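Local coordinates for endo-beta-1,4-glucanase (cellulase B) (Bacillus halodurans, PDB 4V2X), which hydrolyses beta-glucans, among them xyloglucan and mixed-linkage beta-1,3-1,4-glucans, with a family 5 catalytic module carried beside Ig-like and carbohydrate-binding modules, at residues S505-E510 and H563-E568; F395-Q400 and N478-P483; P483-T488 and E568-T573. One frame throughout, in Å; residues are numbered along the deposited sequence.

Interaction 1. Residues S505-E510 and H563-E568. With GOL (glycerol), chain F.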
loop_
_atom_site.group_PDB
_atom_site.type_symbol
_atom_site.label_atom_id
_atom_site.label_comp_id
_atom_site.label_asym_id
_atom_site.label_seq_id
_atom_site.Cartn_x
_atom_site.Cartn_y
_atom_site.Cartn_z
ATOM N N SER A 505 -34.378 28.122 -27.478
ATOM C CA SER A 505 -33.929 26.913 -26.807
ATOM C C SER A 505 -33.467 27.289 -25.401
ATOM O O SER A 505 -32.705 28.244 -25.235
ATOM C CB SER A 505 -32.776 26.285 -27.586
ATOM O OG SER A 505 -32.194 25.206 -26.879
ATOM N N LEU A 506 -33.934 26.550 -24.400
ATOM C CA LEU A 506 -33.579 26.851 -23.016
ATOM C C LEU A 506 -32.186 26.333 -22.705
ATOM O O LEU A 506 -31.879 25.185 -22.992
ATOM C CB LEU A 506 -34.592 26.220 -22.060
ATOM C CG LEU A 506 -34.356 26.439 -20.558
ATOM C CD1 LEU A 506 -34.555 27.892 -20.169
ATOM C CD2 LEU A 506 -35.280 25.541 -19.752
ATOM N N ALA A 507 -31.359 27.176 -22.085
ATOM C CA ALA A 507 -30.009 26.789 -21.678
ATOM C C ALA A 507 -29.961 26.308 -20.224
ATOM O O ALA A 507 -29.445 25.226 -19.933
ATOM C CB ALA A 507 -29.052 27.953 -21.876
ATOM N N THR A 508 -30.498 27.112 -19.320
ATOM C CA THR A 508 -30.510 26.748 -17.902
ATOM C C THR A 508 -31.512 27.619 -17.128
ATOM O O THR A 508 -32.145 28.525 -17.689
ATOM C CB THR A 508 -29.075 26.792 -17.304
ATOM O OG1 THR A 508 -29.065 26.316 -15.940
ATOM C CG2 THR A 508 -28.488 28.193 -17.404
ATOM N N MET A 509 -31.685 27.293 -15.854
ATOM C CA MET A 509 -32.656 27.963 -15.004
ATOM C C MET A 509 -32.036 28.178 -13.634
ATOM O O MET A 509 -31.497 27.242 -13.048
ATOM C CB MET A 509 -33.921 27.118 -14.855
ATOM C CG MET A 509 -35.024 27.806 -14.059
ATOM S SD MET A 509 -36.298 26.694 -13.433
ATOM C CE MET A 509 -35.435 25.890 -12.084
ATOM N N GLU A 510 -32.119 29.411 -13.143
ATOM C CA GLU A 510 -31.743 29.726 -11.773
ATOM C C GLU A 510 -32.963 29.723 -10.870
ATOM O O GLU A 510 -34.070 30.031 -11.312
ATOM C CB GLU A 510 -31.094 31.109 -11.689
ATOM C CG GLU A 510 -29.776 31.240 -12.413
ATOM C CD GLU A 510 -29.198 32.616 -12.238
ATOM O OE1 GLU A 510 -28.548 32.852 -11.202
ATOM O OE2 GLU A 510 -29.419 33.455 -13.138
ATOM N N HIS A 563 -32.717 31.231 -18.753
ATOM C CA HIS A 563 -31.711 31.720 -19.686
ATOM C C HIS A 563 -31.832 30.950 -20.985
ATOM O O HIS A 563 -31.746 29.728 -20.989
ATOM C CB HIS A 563 -30.321 31.494 -19.093
ATOM C CG HIS A 563 -30.088 32.216 -17.803
ATOM N ND1 HIS A 563 -29.505 33.463 -17.744
ATOM C CD2 HIS A 563 -30.364 31.871 -16.523
ATOM C CE1 HIS A 563 -29.430 33.854 -16.485
ATOM N NE2 HIS A 563 -29.937 32.904 -15.723
ATOM N N PHE A 564 -32.026 31.670 -22.088
ATOM C CA PHE A 564 -32.157 31.054 -23.408
ATOM C C PHE A 564 -30.923 31.328 -24.256
ATOM O O PHE A 564 -30.223 32.317 -24.053
ATOM C CB PHE A 564 -33.422 31.557 -24.109
ATOM C CG PHE A 564 -34.683 31.228 -23.367
ATOM C CD1 PHE A 564 -35.136 32.053 -22.344
ATOM C CD2 PHE A 564 -35.397 30.075 -23.664
ATOM C CE1 PHE A 564 -36.291 31.744 -21.642
ATOM C CE2 PHE A 564 -36.547 29.760 -22.966
ATOM C CZ PHE A 564 -36.996 30.596 -21.956
ATOM N N TRP A 565 -30.667 30.442 -25.210
ATOM C CA TRP A 565 -29.460 30.522 -26.035
ATOM C C TRP A 565 -29.399 31.755 -26.942
ATOM O O TRP A 565 -28.323 32.133 -27.406
ATOM C CB TRP A 565 -29.299 29.239 -26.850
ATOM C CG TRP A 565 -28.792 28.120 -26.003
ATOM C CD1 TRP A 565 -29.483 27.033 -25.579
ATOM C CD2 TRP A 565 -27.486 28.015 -25.435
ATOM N NE1 TRP A 565 -28.685 26.242 -24.791
ATOM C CE2 TRP A 565 -27.453 26.828 -24.681
ATOM C CE3 TRP A 565 -26.337 28.813 -25.487
ATOM C CZ2 TRP A 565 -26.309 26.406 -23.999
ATOM C CZ3 TRP A 565 -25.203 28.395 -24.808
ATOM C CH2 TRP A 565 -25.199 27.202 -24.072
ATOM N N SER A 566 -30.553 32.358 -27.199
ATOM C CA SER A 566 -30.640 33.610 -27.943
ATOM C C SER A 566 -30.124 34.803 -27.151
ATOM O O SER A 566 -29.940 35.875 -27.717
ATOM C CB SER A 566 -32.096 33.884 -28.305
ATOM O OG SER A 566 -32.875 33.987 -27.127
ATOM N N GLY A 567 -29.941 34.627 -25.842
ATOM C CA GLY A 567 -29.601 35.723 -24.953
ATOM C C GLY A 567 -30.796 36.230 -24.171
ATOM O O GLY A 567 -30.626 37.020 -23.240
ATOM N N GLU A 568 -32.001 35.795 -24.548
ATOM C CA GLU A 568 -33.212 36.191 -23.847
ATOM C C GLU A 568 -33.197 35.617 -22.438
ATOM O O GLU A 568 -32.767 34.483 -22.220
ATOM C CB GLU A 568 -34.464 35.709 -24.590
ATOM C CG GLU A 568 -34.752 36.444 -25.893
ATOM C CD GLU A 568 -35.240 37.871 -25.689
ATOM O OE1 GLU A 568 -36.065 38.105 -24.788
ATOM O OE2 GLU A 568 -34.806 38.764 -26.441
HETATM C C1 GOL F . -29.768 21.511 -24.329
HETATM O O1 GOL F . -30.863 21.503 -25.249
HETATM C C2 GOL F . -29.735 22.854 -23.629
HETATM O O2 GOL F . -29.358 23.860 -24.568
HETATM C C3 GOL F . -28.766 22.785 -22.460
HETATM O O3 GOL F . -27.929 23.945 -22.383
HETATM O O HOH W 1 -32.945 30.573 -27.547
#

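Interaction 2. Residues F395-Q400 and N478-P483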
loop_
_atom_site.group_PDB
_atom_site.type_symbol
_atom_site.label_atom_id
_atom_site.label_comp_id
_atom_site.label_asym_id
_atom_site.label_seq_id
_atom_site.Cartn_x
_atom_site.Cartn_y
_atom_site.Cartn_z
ATOM N N PHE A 395 -25.208 27.925 -33.902
ATOM C CA PHE A 395 -26.456 28.604 -34.229
ATOM C C PHE A 395 -26.220 30.060 -34.542
ATOM O O PHE A 395 -25.218 30.635 -34.127
ATOM C CB PHE A 395 -27.482 28.474 -33.089
ATOM C CG PHE A 395 -26.968 28.908 -31.736
ATOM C CD1 PHE A 395 -26.813 30.251 -31.426
ATOM C CD2 PHE A 395 -26.648 27.968 -30.769
ATOM C CE1 PHE A 395 -26.331 30.646 -30.192
ATOM C CE2 PHE A 395 -26.177 28.361 -29.518
ATOM C CZ PHE A 395 -26.013 29.703 -29.232
ATOM N N ILE A 396 -27.156 30.630 -35.291
ATOM C CA ILE A 396 -27.223 32.065 -35.534
ATOM C C ILE A 396 -28.675 32.468 -35.304
ATOM O O ILE A 396 -29.568 31.979 -36.003
ATOM C CB ILE A 396 -26.800 32.409 -36.975
ATOM C CG1 ILE A 396 -25.322 32.072 -37.192
ATOM C CG2 ILE A 396 -27.069 33.884 -37.275
ATOM C CD1 ILE A 396 -24.892 32.097 -38.643
ATOM N N TYR A 397 -28.904 33.320 -34.310
ATOM C CA TYR A 397 -30.255 33.743 -33.954
ATOM C C TYR A 397 -30.617 35.062 -34.626
ATOM O O TYR A 397 -29.807 35.990 -34.666
ATOM C CB TYR A 397 -30.399 33.882 -32.451
ATOM C CG TYR A 397 -30.765 32.609 -31.740
ATOM C CD1 TYR A 397 -32.077 32.155 -31.721
ATOM C CD2 TYR A 397 -29.810 31.872 -31.052
ATOM C CE1 TYR A 397 -32.427 30.990 -31.054
ATOM C CE2 TYR A 397 -30.148 30.705 -30.382
ATOM C CZ TYR A 397 -31.453 30.271 -30.384
ATOM O OH TYR A 397 -31.804 29.125 -29.717
ATOM N N LEU A 398 -31.844 35.125 -35.136
ATOM C CA LEU A 398 -32.397 36.333 -35.740
ATOM C C LEU A 398 -33.679 36.720 -35.013
ATOM O O LEU A 398 -34.604 35.921 -34.933
ATOM C CB LEU A 398 -32.708 36.067 -37.208
ATOM C CG LEU A 398 -31.564 35.501 -38.053
ATOM C CD1 LEU A 398 -32.066 35.102 -39.426
ATOM C CD2 LEU A 398 -30.436 36.513 -38.156
ATOM N N LYS A 399 -33.738 37.948 -34.499
ATOM C CA LYS A 399 -34.928 38.423 -33.791
ATOM C C LYS A 399 -36.024 38.736 -34.811
ATOM O O LYS A 399 -35.840 39.576 -35.693
ATOM C CB LYS A 399 -34.596 39.666 -32.960
ATOM C CG LYS A 399 -35.764 40.225 -32.152
ATOM C CD LYS A 399 -35.902 39.576 -30.786
ATOM C CE LYS A 399 -36.815 40.387 -29.882
ATOM N NZ LYS A 399 -36.227 41.698 -29.483
ATOM N N GLN A 400 -37.159 38.052 -34.695
ATOM C CA GLN A 400 -38.274 38.264 -35.607
ATOM C C GLN A 400 -38.709 39.719 -35.520
ATOM O O GLN A 400 -38.829 40.272 -34.425
ATOM C CB GLN A 400 -39.443 37.348 -35.249
ATOM C CG GLN A 400 -40.519 37.244 -36.322
ATOM C CD GLN A 400 -41.791 36.624 -35.782
ATOM O OE1 GLN A 400 -42.300 37.055 -34.755
ATOM N NE2 GLN A 400 -42.300 35.602 -36.459
ATOM N N ASN A 478 -31.881 30.387 -36.743
ATOM C CA ASN A 478 -33.098 30.358 -35.937
ATOM C C ASN A 478 -33.732 31.727 -35.815
ATOM O O ASN A 478 -33.054 32.692 -35.470
ATOM C CB ASN A 478 -32.778 29.859 -34.524
ATOM C CG ASN A 478 -32.152 28.478 -34.519
ATOM O OD1 ASN A 478 -32.445 27.648 -35.375
ATOM N ND2 ASN A 478 -31.267 28.228 -33.553
ATOM N N THR A 479 -35.030 31.812 -36.086
ATOM C CA THR A 479 -35.769 33.036 -35.828
ATOM C C THR A 479 -36.471 32.905 -34.486
ATOM O O THR A 479 -37.076 31.874 -34.201
ATOM C CB THR A 479 -36.801 33.308 -36.933
ATOM O OG1 THR A 479 -36.118 33.456 -38.184
ATOM C CG2 THR A 479 -37.585 34.570 -36.635
ATOM N N TYR A 480 -36.380 33.951 -33.666
ATOM C CA TYR A 480 -36.981 33.935 -32.336
ATOM C C TYR A 480 -37.692 35.248 -32.005
ATOM O O TYR A 480 -37.429 36.295 -32.608
ATOM C CB TYR A 480 -35.912 33.648 -31.274
ATOM C CG TYR A 480 -35.014 34.834 -30.962
ATOM C CD1 TYR A 480 -33.973 35.188 -31.816
ATOM C CD2 TYR A 480 -35.220 35.612 -29.830
ATOM C CE1 TYR A 480 -33.159 36.272 -31.543
ATOM C CE2 TYR A 480 -34.407 36.696 -29.548
ATOM C CZ TYR A 480 -33.373 37.016 -30.410
ATOM O OH TYR A 480 -32.557 38.098 -30.148
ATOM N N ARG A 481 -38.617 35.156 -31.045
ATOM C CA ARG A 481 -39.164 36.317 -30.343
ATOM C C ARG A 481 -38.969 36.080 -28.855
ATOM O O ARG A 481 -38.668 34.967 -28.428
ATOM C CB ARG A 481 -40.659 36.483 -30.581
ATOM C CG ARG A 481 -41.161 36.021 -31.927
ATOM C CD ARG A 481 -42.673 36.114 -31.979
ATOM N NE ARG A 481 -43.127 37.478 -31.709
ATOM C CZ ARG A 481 -44.052 37.819 -30.812
ATOM N NH1 ARG A 481 -44.674 36.901 -30.081
ATOM N NH2 ARG A 481 -44.374 39.097 -30.661
ATOM N N THR A 482 -39.181 37.118 -28.059
ATOM C CA THR A 482 -39.094 36.968 -26.614
ATOM C C THR A 482 -40.014 35.819 -26.185
ATOM O O THR A 482 -41.191 35.793 -26.566
ATOM C CB THR A 482 -39.464 38.274 -25.882
ATOM O OG1 THR A 482 -38.441 39.248 -26.123
ATOM C CG2 THR A 482 -39.586 38.050 -24.375
ATOM N N PRO A 483 -39.472 34.851 -25.428
ATOM C CA PRO A 483 -40.322 33.776 -24.926
ATOM C C PRO A 483 -41.224 34.299 -23.824
ATOM O O PRO A 483 -40.864 35.252 -23.135
ATOM C CB PRO A 483 -39.333 32.739 -24.383
ATOM C CG PRO A 483 -37.985 33.371 -24.410
ATOM C CD PRO A 483 -38.113 34.789 -24.863
HETATM O O HOH W 2 -42.538 39.532 -34.119
#

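Interaction 3. Residues P483-T488 and E568-T573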
loop_
_atom_site.group_PDB
_atom_site.type_symbol
_atom_site.label_atom_id
_atom_site.label_comp_id
_atom_site.label_asym_id
_atom_site.label_seq_id
_atom_site.Cartn_x
_atom_site.Cartn_y
_atom_site.Cartn_z
ATOM N N PRO A 483 -39.472 34.851 -25.428
ATOM C CA PRO A 483 -40.322 33.776 -24.926
ATOM C C PRO A 483 -41.224 34.299 -23.824
ATOM O O PRO A 483 -40.864 35.252 -23.135
ATOM C CB PRO A 483 -39.333 32.739 -24.383
ATOM C CG PRO A 483 -37.985 33.371 -24.410
ATOM C CD PRO A 483 -38.113 34.789 -24.863
ATOM N N VAL A 484 -42.392 33.684 -23.680
ATOM C CA VAL A 484 -43.398 34.149 -22.746
ATOM C C VAL A 484 -43.810 32.980 -21.875
ATOM O O VAL A 484 -44.148 31.915 -22.386
ATOM C CB VAL A 484 -44.638 34.710 -23.477
ATOM C CG1 VAL A 484 -45.641 35.270 -22.478
ATOM C CG2 VAL A 484 -44.232 35.785 -24.475
ATOM N N LEU A 485 -43.755 33.186 -20.563
ATOM C CA LEU A 485 -44.277 32.231 -19.594
ATOM C C LEU A 485 -45.566 32.787 -19.019
ATOM O O LEU A 485 -45.760 34.009 -18.960
ATOM C CB LEU A 485 -43.261 31.995 -18.475
ATOM C CG LEU A 485 -41.915 31.440 -18.937
ATOM C CD1 LEU A 485 -40.942 31.382 -17.770
ATOM C CD2 LEU A 485 -42.060 30.072 -19.578
ATOM N N GLN A 486 -46.449 31.894 -18.591
ATOM C CA GLN A 486 -47.744 32.318 -18.084
ATOM C C GLN A 486 -47.936 31.934 -16.628
ATOM O O GLN A 486 -47.435 30.906 -16.166
ATOM C CB GLN A 486 -48.872 31.727 -18.930
ATOM C CG GLN A 486 -48.745 31.976 -20.426
ATOM C CD GLN A 486 -48.911 33.437 -20.814
ATOM O OE1 GLN A 486 -49.161 34.297 -19.974
ATOM N NE2 GLN A 486 -48.772 33.722 -22.102
ATOM N N SER A 487 -48.666 32.792 -15.923
ATOM C CA SER A 487 -49.094 32.524 -14.557
ATOM C C SER A 487 -49.925 31.257 -14.522
ATOM O O SER A 487 -50.587 30.908 -15.498
ATOM C CB SER A 487 -49.897 33.699 -14.022
ATOM O OG SER A 487 -49.104 34.874 -13.946
ATOM N N THR A 488 -49.875 30.550 -13.403
ATOM C CA THR A 488 -50.578 29.283 -13.283
ATOM C C THR A 488 -50.642 28.858 -11.822
ATOM O O THR A 488 -50.074 29.510 -10.948
ATOM C CB THR A 488 -49.895 28.184 -14.126
ATOM O OG1 THR A 488 -50.776 27.060 -14.269
ATOM C CG2 THR A 488 -48.566 27.742 -13.505
ATOM N N GLU A 568 -32.001 35.795 -24.548
ATOM C CA GLU A 568 -33.212 36.191 -23.847
ATOM C C GLU A 568 -33.197 35.617 -22.438
ATOM O O GLU A 568 -32.767 34.483 -22.220
ATOM C CB GLU A 568 -34.464 35.709 -24.590
ATOM C CG GLU A 568 -34.752 36.444 -25.893
ATOM C CD GLU A 568 -35.240 37.871 -25.689
ATOM O OE1 GLU A 568 -36.065 38.105 -24.788
ATOM O OE2 GLU A 568 -34.806 38.764 -26.441
ATOM N N THR A 569 -33.648 36.433 -21.493
ATOM C CA THR A 569 -33.742 36.062 -20.089
ATOM C C THR A 569 -35.164 36.367 -19.661
ATOM O O THR A 569 -35.673 37.445 -19.951
ATOM C CB THR A 569 -32.750 36.894 -19.255
ATOM O OG1 THR A 569 -31.414 36.573 -19.664
ATOM C CG2 THR A 569 -32.913 36.629 -17.769
ATOM N N VAL A 570 -35.818 35.419 -18.997
ATOM C CA VAL A 570 -37.175 35.633 -18.509
ATOM C C VAL A 570 -37.231 35.264 -17.036
ATOM O O VAL A 570 -36.843 34.161 -16.670
ATOM C CB VAL A 570 -38.200 34.775 -19.289
ATOM C CG1 VAL A 570 -39.600 34.942 -18.711
ATOM C CG2 VAL A 570 -38.185 35.135 -20.765
ATOM N N ASN A 571 -37.708 36.191 -16.207
ATOM C CA ASN A 571 -37.946 35.915 -14.790
ATOM C C ASN A 571 -39.345 35.387 -14.558
ATOM O O ASN A 571 -40.248 35.634 -15.349
ATOM C CB ASN A 571 -37.732 37.168 -13.947
ATOM C CG ASN A 571 -36.302 37.668 -14.001
ATOM O OD1 ASN A 571 -36.057 38.852 -14.228
ATOM N ND2 ASN A 571 -35.355 36.773 -13.806
ATOM N N TYR A 572 -39.513 34.667 -13.456
ATOM C CA TYR A 572 -40.795 34.070 -13.100
ATOM C C TYR A 572 -40.787 33.868 -11.598
ATOM O O TYR A 572 -39.738 33.620 -11.009
ATOM C CB TYR A 572 -40.968 32.741 -13.831
ATOM C CG TYR A 572 -42.358 32.141 -13.815
ATOM C CD1 TYR A 572 -43.307 32.500 -14.770
ATOM C CD2 TYR A 572 -42.709 31.167 -12.881
ATOM C CE1 TYR A 572 -44.569 31.927 -14.777
ATOM C CE2 TYR A 572 -43.970 30.593 -12.880
ATOM C CZ TYR A 572 -44.897 30.980 -13.825
ATOM O OH TYR A 572 -46.144 30.408 -13.833
ATOM N N THR A 573 -41.955 33.993 -10.979
ATOM C CA THR A 573 -42.077 33.796 -9.551
ATOM C C THR A 573 -42.919 32.566 -9.249
ATOM O O THR A 573 -43.972 32.354 -9.854
ATOM C CB THR A 573 -42.696 35.035 -8.887
ATOM O OG1 THR A 573 -41.852 36.164 -9.142
ATOM C CG2 THR A 573 -42.840 34.837 -7.377
#

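Interaction 1. Residues S505-E510 and H563-E568
H563 and E510 both carry CG opposite their own carbonyl carbon (chi1 -61° and -65°), and from these positions the imidazole and the carboxylate meet. H563 NE2 donates to E510 OE2 over 2.7 Å. The oxygen lies nearly in the imidazole plane but is approached on its anti side, with carboxylate and ring planes turned 33° apart. The other oxygen, OE1, is bonded to S526, so that both carboxylate oxygens have a partner, which limits its rotation, while F527 meets the imidazole ring.

The backbones pair antiparallel, and the register slips by one residue at a classic beta bulge: A507 and T508 both face H563. H563 O therefore receives two N-H groups, a firm one from A507 N at 2.8 Å and a weak one from T508 N at 3.3 Å, while H563 N returns a bond to T508 O. Beyond the bulge, W565 N reaches S505 O at 3.0 Å. This joins strand 506-513, outermost in its antiparallel sheet within the chain, to strand 556-564 of the carbohydrate-binding module, just where the latter enters a type I turn from F564 to G567. Just past it S566 OG accepts from E568 N, an ST turn overlapping the type I turn.

Two ring faces receive methyl groups. A507 CB sits over the five-membered ring of W565, 3.6 Å from its centroid, and L506 CD1 lies 4.1 Å from the centroid of the F564 ring, offset toward the rim. A water accepts from both S505 N and S566 N, bridging the segments beside the turn. W565 NE1 points to O2 of a glycerol, probably from the crystallisation liquor, but at 2.5 Å the bond is too short to be relied on; glycerol O3 donates to A507 O. R288 and Q333 also touch W565.

Interaction 2. Residues F395-Q400 and N478-P483
Y480 lays its ring across strand 395-399, starting from a chi1 of 76° that sets CG between the backbone N and the carbonyl carbon. Its CB passes near Y397 CD1, and CG stays close to the same carbon. At the next step, Y480 CD1 lies 3.3 Å from L398 O and comes to 3.6 Å from Y397 CD1; the two rings form an offset edge-to-face pair, the edge of Y397 toward the face of Y480, with planes at 90°. CE1 then reaches the backbone, 3.4 Å from K399 N. Over the opposite face from Y397 stands K399 CA, 4.0 Å from the centroid, a CH-pi contact. Over the same face as this CA, toward its rim, K399 CD comes 3.5 Å from Y480 CE2, brought there by a bend at chi2 of the lysine chain. At the tip, Y480 OH has CB and CD of K399 on that same side, so the aliphatic part of the lysine covers the face.

The ladder beneath is parallel: N478 N to I396 O, L398 N to N478 O at 2.7 Å, Y480 N to L398 O, and Q400 N to Y480 O. It sets strand 395-399 at one border of a mixed sheet against the last strand, 473-480, of the Ig-like module, a parallel pairing at the sheet border that resembles the A'-G pairing of Ig-type folds.

Y397, N478, K399 and Y480 share one face of the sheet, where N478 CB rests 3.7 Å from Y397 CE1. L398 and T479 occupy the other, both touching A452 of helix 445-452, and T479 OG1 is bonded to N460. Past the strand end, Q400 CB meets T479 CG2 at 3.6 Å. A water donates to Q400 OE1 and accepts from R481 NE, while Q400 NE2 is held by G455 O.

Interaction 3. Residues P483-T488 and E568-T573
Y572 OH donates to Q486 O over 2.7 Å, the one hydrogen bond between the two segments. The C=O···OH angle is 132° and the hydroxyl stands 31° out of the carbonyl plane, so it arrives well off the carbonyl direction. The carbonyl oxygen lies at the edge of the phenol ring, near its plane, and CE1 of the ring also approaches it, to 3.3 Å. T488 CG2 packs beside the hydroxyl oxygen of Y572, at 3.6 Å, its side chain roughly at right angles to the tyrosine.

With chi1 at -167°, Y572 swings CG opposite its backbone N and extends the ring toward the partner strand. L485 CB meets Y572 CD1 at 3.7 Å. L485 CD1 then reaches V570 CG1 at 3.9 Å, which places the leucine between tyrosine and valine.

No strand pairing joins the segments: the nearest CA atoms, P483 and V570, are 7.4 Å apart, and the chains run almost in the same direction. They belong to strands 484-491 and 569-577 of one antiparallel sheet, separated in its order by strand 580-585, and the inward-pointing L485, V570 and Y572 are consistent with the sheet curling so that strands two apart in its order pack side chain to side chain. I497 and A499 of strand 495-500 and F562 of strand 556-564 add to the same layer.

At the other end V570 CG2 comes 3.6 Å from P483 O, and P483 CD lies 3.8 Å from E568 CB. CB and CG of E568 lie against P483 CD, while OE1 bonds to T482 OG1. The chemistry is thus chiefly apolar, with a single directional bond that sets the tyrosine hydroxyl on the carbonyl of Q486.

How the interactions relate
Interactions 1 and 3 lie in the same antiparallel sheet, their centres 11 Å apart; strands 556-564 and 569-577 are neighbours there, and E568 belongs to both contacts. F564 CE1 of interaction 1 packs 3.6 Å from P483 CG, which interactions 2 and 3 share. Interaction 2 sits in the preceding Ig-like module, with centres 12 Å from interaction 1 and 17 Å from interaction 3. Among the touches that join it to the carbohydrate-binding module are a probable hydrogen bond of T482 OG1 with E568 OE1 at 3.0 Å and Y397 CE2 packing 3.6 Å from S566 N. F467, seen as a calcium ligand in this protein, lies about 12 Å from I396 between side chains; interactions 1 and 3 are away from the calcium sites.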